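Local coordinates for hypothetical protein PA0115 (Pseudomonas aeruginosa, PDB 1XEB) that is of unproven function but probably transfers an acyl group from acyl-CoA to an amine, as GNAT-fold acyltransferases do, at residues Ala117-Gln122 and Asp141-Gly146. Sequence-based numbering, arbitrary orientation.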
loop_
_atom_site.group_PDB
_atom_site.type_symbol
_atom_site.label_atom_id
_atom_site.label_comp_id
_atom_site.label_asym_id
_atom_site.label_seq_id
_atom_site.Cartn_x
_atom_site.Cartn_y
_atom_site.Cartn_z
ATOM N N ALA A 117 -0.077 0.475 10.353
ATOM C CA ALA A 117 1.366 0.251 10.433
ATOM C C ALA A 117 1.769 -0.792 11.454
ATOM O O ALA A 117 1.121 -0.945 12.484
ATOM C CB ALA A 117 2.061 1.566 10.762
ATOM N N GLN A 118 2.852 -1.508 11.177
ATOM C CA GLN A 118 3.320 -2.480 12.141
ATOM C C GLN A 118 3.741 -1.698 13.393
ATOM O O GLN A 118 4.434 -0.685 13.315
ATOM C CB GLN A 118 4.492 -3.285 11.585
ATOM C CG GLN A 118 4.176 -4.020 10.300
ATOM C CD GLN A 118 5.000 -5.295 10.131
ATOM O OE1 GLN A 118 6.153 -5.371 10.580
ATOM N NE2 GLN A 118 4.410 -6.301 9.471
ATOM N N ALA A 119 3.287 -2.165 14.544
ATOM C CA ALA A 119 3.576 -1.531 15.817
ATOM C C ALA A 119 4.960 -0.900 15.913
ATOM O O ALA A 119 5.079 0.250 16.338
ATOM C CB ALA A 119 3.390 -2.537 16.935
ATOM N N HIS A 120 5.998 -1.631 15.507
ATOM C CA HIS A 120 7.357 -1.110 15.612
ATOM C C HIS A 120 7.766 0.027 14.665
ATOM O O HIS A 120 8.268 1.055 15.129
ATOM C CB HIS A 120 8.394 -2.253 15.538
ATOM C CG HIS A 120 8.499 -2.911 14.197
ATOM N ND1 HIS A 120 7.813 -4.063 13.877
ATOM C CD2 HIS A 120 9.209 -2.577 13.092
ATOM C CE1 HIS A 120 8.096 -4.411 12.634
ATOM N NE2 HIS A 120 8.941 -3.525 12.136
ATOM N N LEU A 121 7.574 -0.122 13.359
ATOM C CA LEU A 121 7.973 0.964 12.467
ATOM C C LEU A 121 7.025 2.147 12.584
ATOM O O LEU A 121 6.645 2.767 11.592
ATOM C CB LEU A 121 8.074 0.482 11.010
ATOM C CG LEU A 121 7.279 -0.733 10.529
ATOM C CD1 LEU A 121 5.812 -0.483 10.770
ATOM C CD2 LEU A 121 7.547 -0.989 9.041
ATOM N N GLN A 122 6.671 2.464 13.826
ATOM C CA GLN A 122 5.755 3.560 14.129
ATOM C C GLN A 122 6.436 4.930 13.974
ATOM O O GLN A 122 5.787 5.909 13.602
ATOM C CB GLN A 122 5.194 3.369 15.547
ATOM C CG GLN A 122 4.111 4.346 15.963
ATOM C CD GLN A 122 3.539 4.046 17.354
ATOM O OE1 GLN A 122 2.908 4.906 17.984
ATOM N NE2 GLN A 122 3.747 2.823 17.828
ATOM N N ASP A 141 -1.033 -12.110 14.405
ATOM C CA ASP A 141 -0.267 -12.085 15.642
ATOM C C ASP A 141 0.893 -11.084 15.623
ATOM O O ASP A 141 1.802 -11.168 16.456
ATOM C CB ASP A 141 0.267 -13.486 15.976
ATOM C CG ASP A 141 0.038 -13.865 17.437
ATOM O OD1 ASP A 141 -1.145 -14.051 17.816
ATOM O OD2 ASP A 141 1.031 -13.965 18.204
ATOM N N ILE A 142 0.866 -10.146 14.679
ATOM C CA ILE A 142 1.900 -9.121 14.596
ATOM C C ILE A 142 1.276 -7.815 15.064
ATOM O O ILE A 142 0.246 -7.390 14.546
ATOM C CB ILE A 142 2.385 -8.891 13.161
ATOM C CG1 ILE A 142 3.063 -10.146 12.605
ATOM C CG2 ILE A 142 3.347 -7.710 13.149
ATOM C CD1 ILE A 142 4.516 -10.317 13.046
ATOM N N PRO A 143 1.892 -7.156 16.050
ATOM C CA PRO A 143 1.300 -5.895 16.511
ATOM C C PRO A 143 1.324 -4.765 15.486
ATOM O O PRO A 143 2.354 -4.466 14.888
ATOM C CB PRO A 143 2.087 -5.579 17.783
ATOM C CG PRO A 143 3.371 -6.336 17.613
ATOM C CD PRO A 143 2.946 -7.618 16.967
ATOM N N HIS A 144 0.156 -4.154 15.295
ATOM C CA HIS A 144 -0.046 -3.057 14.359
ATOM C C HIS A 144 -0.699 -1.909 15.099
ATOM O O HIS A 144 -1.181 -2.070 16.211
ATOM C CB HIS A 144 -0.971 -3.475 13.217
ATOM C CG HIS A 144 -0.290 -4.246 12.135
ATOM N ND1 HIS A 144 0.317 -5.461 12.357
ATOM C CD2 HIS A 144 -0.139 -3.982 10.813
ATOM C CE1 HIS A 144 0.809 -5.916 11.217
ATOM N NE2 HIS A 144 0.544 -5.037 10.264
ATOM N N ILE A 145 -0.741 -0.754 14.458
ATOM C CA ILE A 145 -1.321 0.418 15.067
ATOM C C ILE A 145 -1.765 1.329 13.934
ATOM O O ILE A 145 -1.027 1.565 12.995
ATOM C CB ILE A 145 -0.263 1.106 15.982
ATOM C CG1 ILE A 145 -0.862 2.308 16.693
ATOM C CG2 ILE A 145 0.949 1.529 15.163
ATOM C CD1 ILE A 145 0.047 2.826 17.804
ATOM N N GLY A 146 -2.992 1.816 14.009
ATOM C CA GLY A 146 -3.481 2.683 12.963
ATOM C C GLY A 146 -2.968 4.092 13.136
ATOM O O GLY A 146 -3.004 4.649 14.230
HETATM O O HOH W 1 1.830 -6.116 8.019
HETATM O O HOH W 2 5.486 -4.555 15.270
#
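The carbonyl oxygen of Pro-143 is gripped twice: Ala-119 N donates to it at 2.5 Å, from above the carbonyl plane, and a water donates at 3.2 Å. The first distance is short for such a bond, and no claim of strength rests on it. That water is also held by His-120, as acceptor from its backbone N and through ring atom ND1, so it ties the turn after strand 113-118 to the neighbouring strand. Two residues along each strand, Ala-117 and Ile-145 form an antiparallel hydrogen-bonded pair, with Ala-117 N reaching Ile-145 O at 3.0 Å and Ile-145 N reaching Ala-117 O at 2.7 Å.

Between them lies the non-hydrogen-bonded pair Gln-118 and His-144, whose CA atoms are 4.1 Å apart. Gln-118 CA sits over one face of the imidazole, 4.0 Å from its centroid and 10° off the normal, a CH-pi contact. The ring's rotation is restrained by ND1, which donates to Ile-142 O at 2.9 Å with that oxygen near the ring plane, while NE2 meets a second water that also accepts from Gln-118 NE2. The Gln-118 amide is turned 72° from the ring plane.

Beyond the pair, Ala-119 CB packs on Pro-143 CB. Gln-122, its CG anti to the backbone N (chi1 -174°), extends across Ile-145 at about a right angle and lays its amide against CD1; NE2 is held by Ala-119 O, in the amide plane. Ala-132 of strand 130-132 touches both residues.

The contact thus joins late strands of the GNAT sheet, where backbone bonds set the register and histidine and glutamine, partly through water, fasten the strand end and its turn.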